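Local coordinates for protein short-chain-enoyl-CoA hydratase (Clostridium acetobutylicum, PDB 5Z7R) that catalyses the reversible hydration of crotonyl-CoA to 3-hydroxybutyryl-CoA, accepts hexenoyl-CoA but no longer analogues, and serves butanoate metabolism, at residues 15-20 with 50-55. Residues are numbered along the deposited sequence; the frame is centred on the assembly and turned at random.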
loop_
_atom_site.group_PDB
_atom_site.type_symbol
_atom_site.label_atom_id
_atom_site.label_comp_id
_atom_site.label_asym_id
_atom_site.label_seq_id
_atom_site.Cartn_x
_atom_site.Cartn_y
_atom_site.Cartn_z
ATOM N N ALA A 15 11.668 -28.504 -16.386
ATOM C CA ALA A 15 12.709 -28.944 -15.501
ATOM C C ALA A 15 12.117 -29.433 -14.214
ATOM O O ALA A 15 11.270 -28.764 -13.625
ATOM C CB ALA A 15 13.675 -27.813 -15.224
ATOM N N VAL A 16 12.587 -30.589 -13.763
ATOM C CA VAL A 16 12.212 -31.137 -12.495
ATOM C C VAL A 16 13.365 -30.934 -11.538
ATOM O O VAL A 16 14.510 -31.269 -11.833
ATOM C CB VAL A 16 11.876 -32.636 -12.623
ATOM C CG1 VAL A 16 11.316 -33.185 -11.327
ATOM C CG2 VAL A 16 10.892 -32.859 -13.762
ATOM N N VAL A 17 13.063 -30.387 -10.386
ATOM C CA VAL A 17 14.071 -30.113 -9.408
ATOM C C VAL A 17 13.639 -30.931 -8.249
ATOM O O VAL A 17 12.480 -30.877 -7.853
ATOM C CB VAL A 17 14.102 -28.619 -9.062
ATOM C CG1 VAL A 17 15.104 -28.310 -7.966
ATOM C CG2 VAL A 17 14.436 -27.796 -10.294
ATOM N N THR A 18 14.554 -31.712 -7.712
ATOM C CA THR A 18 14.211 -32.642 -6.649
ATOM C C THR A 18 15.179 -32.430 -5.547
ATOM O O THR A 18 16.387 -32.562 -5.751
ATOM C CB THR A 18 14.326 -34.132 -7.084
ATOM O OG1 THR A 18 13.497 -34.397 -8.231
ATOM C CG2 THR A 18 13.919 -35.009 -5.985
ATOM N N ILE A 19 14.677 -32.112 -4.373
ATOM C CA ILE A 19 15.554 -32.056 -3.224
ATOM C C ILE A 19 15.734 -33.477 -2.737
ATOM O O ILE A 19 14.755 -34.195 -2.532
ATOM C CB ILE A 19 15.008 -31.174 -2.110
ATOM C CG1 ILE A 19 15.114 -29.714 -2.551
ATOM C CG2 ILE A 19 15.802 -31.410 -0.831
ATOM C CD1 ILE A 19 14.016 -28.843 -2.010
ATOM N N ASN A 20 17.000 -33.849 -2.538
ATOM C CA ASN A 20 17.395 -35.234 -2.345
ATOM C C ASN A 20 18.344 -35.397 -1.163
ATOM O O ASN A 20 19.542 -35.516 -1.357
ATOM C CB ASN A 20 18.027 -35.719 -3.653
ATOM C CG ASN A 20 18.480 -37.170 -3.606
ATOM O OD1 ASN A 20 18.079 -37.963 -2.738
ATOM N ND2 ASN A 20 19.334 -37.523 -4.552
ATOM N N LEU A 50 10.562 -23.953 -19.720
ATOM C CA LEU A 50 9.392 -23.074 -19.644
ATOM C C LEU A 50 8.490 -23.429 -18.465
ATOM O O LEU A 50 7.459 -22.805 -18.275
ATOM C CB LEU A 50 8.583 -23.167 -20.920
ATOM C CG LEU A 50 9.277 -22.734 -22.178
ATOM C CD1 LEU A 50 8.397 -23.114 -23.352
ATOM C CD2 LEU A 50 9.551 -21.250 -22.195
ATOM N N ALA A 51 8.840 -24.445 -17.696
ATOM C CA ALA A 51 8.153 -24.673 -16.451
ATOM C C ALA A 51 9.019 -25.509 -15.534
ATOM O O ALA A 51 10.001 -26.118 -15.965
ATOM C CB ALA A 51 6.795 -25.320 -16.682
ATOM N N VAL A 52 8.686 -25.496 -14.257
ATOM C CA VAL A 52 9.481 -26.166 -13.258
ATOM C C VAL A 52 8.570 -26.953 -12.343
ATOM O O VAL A 52 7.476 -26.494 -12.014
ATOM C CB VAL A 52 10.275 -25.134 -12.416
ATOM C CG1 VAL A 52 10.948 -25.782 -11.221
ATOM C CG2 VAL A 52 11.267 -24.408 -13.281
ATOM N N ILE A 53 9.028 -28.126 -11.933
ATOM C CA ILE A 53 8.368 -28.915 -10.958
ATOM C C ILE A 53 9.362 -29.130 -9.861
ATOM O O ILE A 53 10.482 -29.539 -10.084
ATOM C CB ILE A 53 7.971 -30.291 -11.507
ATOM C CG1 ILE A 53 7.081 -30.133 -12.743
ATOM C CG2 ILE A 53 7.282 -31.144 -10.437
ATOM C CD1 ILE A 53 6.722 -31.466 -13.363
ATOM N N LEU A 54 8.916 -28.888 -8.656
ATOM C CA LEU A 54 9.743 -29.039 -7.526
ATOM C C LEU A 54 9.181 -30.160 -6.794
ATOM O O LEU A 54 7.993 -30.157 -6.492
ATOM C CB LEU A 54 9.646 -27.808 -6.635
ATOM C CG LEU A 54 10.418 -27.858 -5.327
ATOM C CD1 LEU A 54 11.905 -28.074 -5.593
ATOM C CD2 LEU A 54 10.155 -26.573 -4.534
ATOM N N THR A 55 10.019 -31.099 -6.425
ATOM C CA THR A 55 9.570 -32.099 -5.474
ATOM C C THR A 55 10.714 -32.553 -4.606
ATOM O O THR A 55 11.839 -32.111 -4.776
ATOM C CB THR A 55 8.965 -33.312 -6.204
ATOM O OG1 THR A 55 8.237 -34.101 -5.260
ATOM C CG2 THR A 55 10.088 -34.134 -6.910
#
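Val17 and Ile19, with Ala15, pair through their backbones with strand 51-55 in the parallel step of a beta-alpha-beta crossover, whose helix 30-45 connects the two strands within the larger mixed sheet of the crotonase fold. The segment axes are inclined by 20°. Five hydrogen bonds form the ladder, and the odd-numbered residues of 15-19 supply every polar group used on their side: Ala15 N bonds Ala51 O, Ala15 O receives Ile53 N, Val17 N reaches Ile53 O at 2.7 Å, Val17 O receives Thr55 N, and Ile19 N closes the series on Thr55 O at 2.9 Å. Four CA-H...O contacts fill the intervals, among them Thr18 CA to Thr55 O at 3.1 Å.

Most of the apolar packing between the strands lies on the face that helix 30-45 covers through Met36, Val39 and Ile43. Val17 straddles two neighbours there: its CG1, anti to the backbone N (chi1 177°), lies 4.0 Å from Leu54 CD1, while CG2 meets Val52 CG1 at 4.1 Å. Leu54 CD1 also takes Ile19 CD1 at 4.2 Å.

On the other face, where Ile53 packs on helix 188-201, Thr18 and Thr55 lie alongside each other. Thr55 turns OG1 anti to its own N (chi1 -165°), and that hydroxyl hydrogen-bonds Ala103 O in strand 100-104; the methyl of Thr55 is what faces its neighbour, with CG2 3.7 Å from OG1 of Thr18.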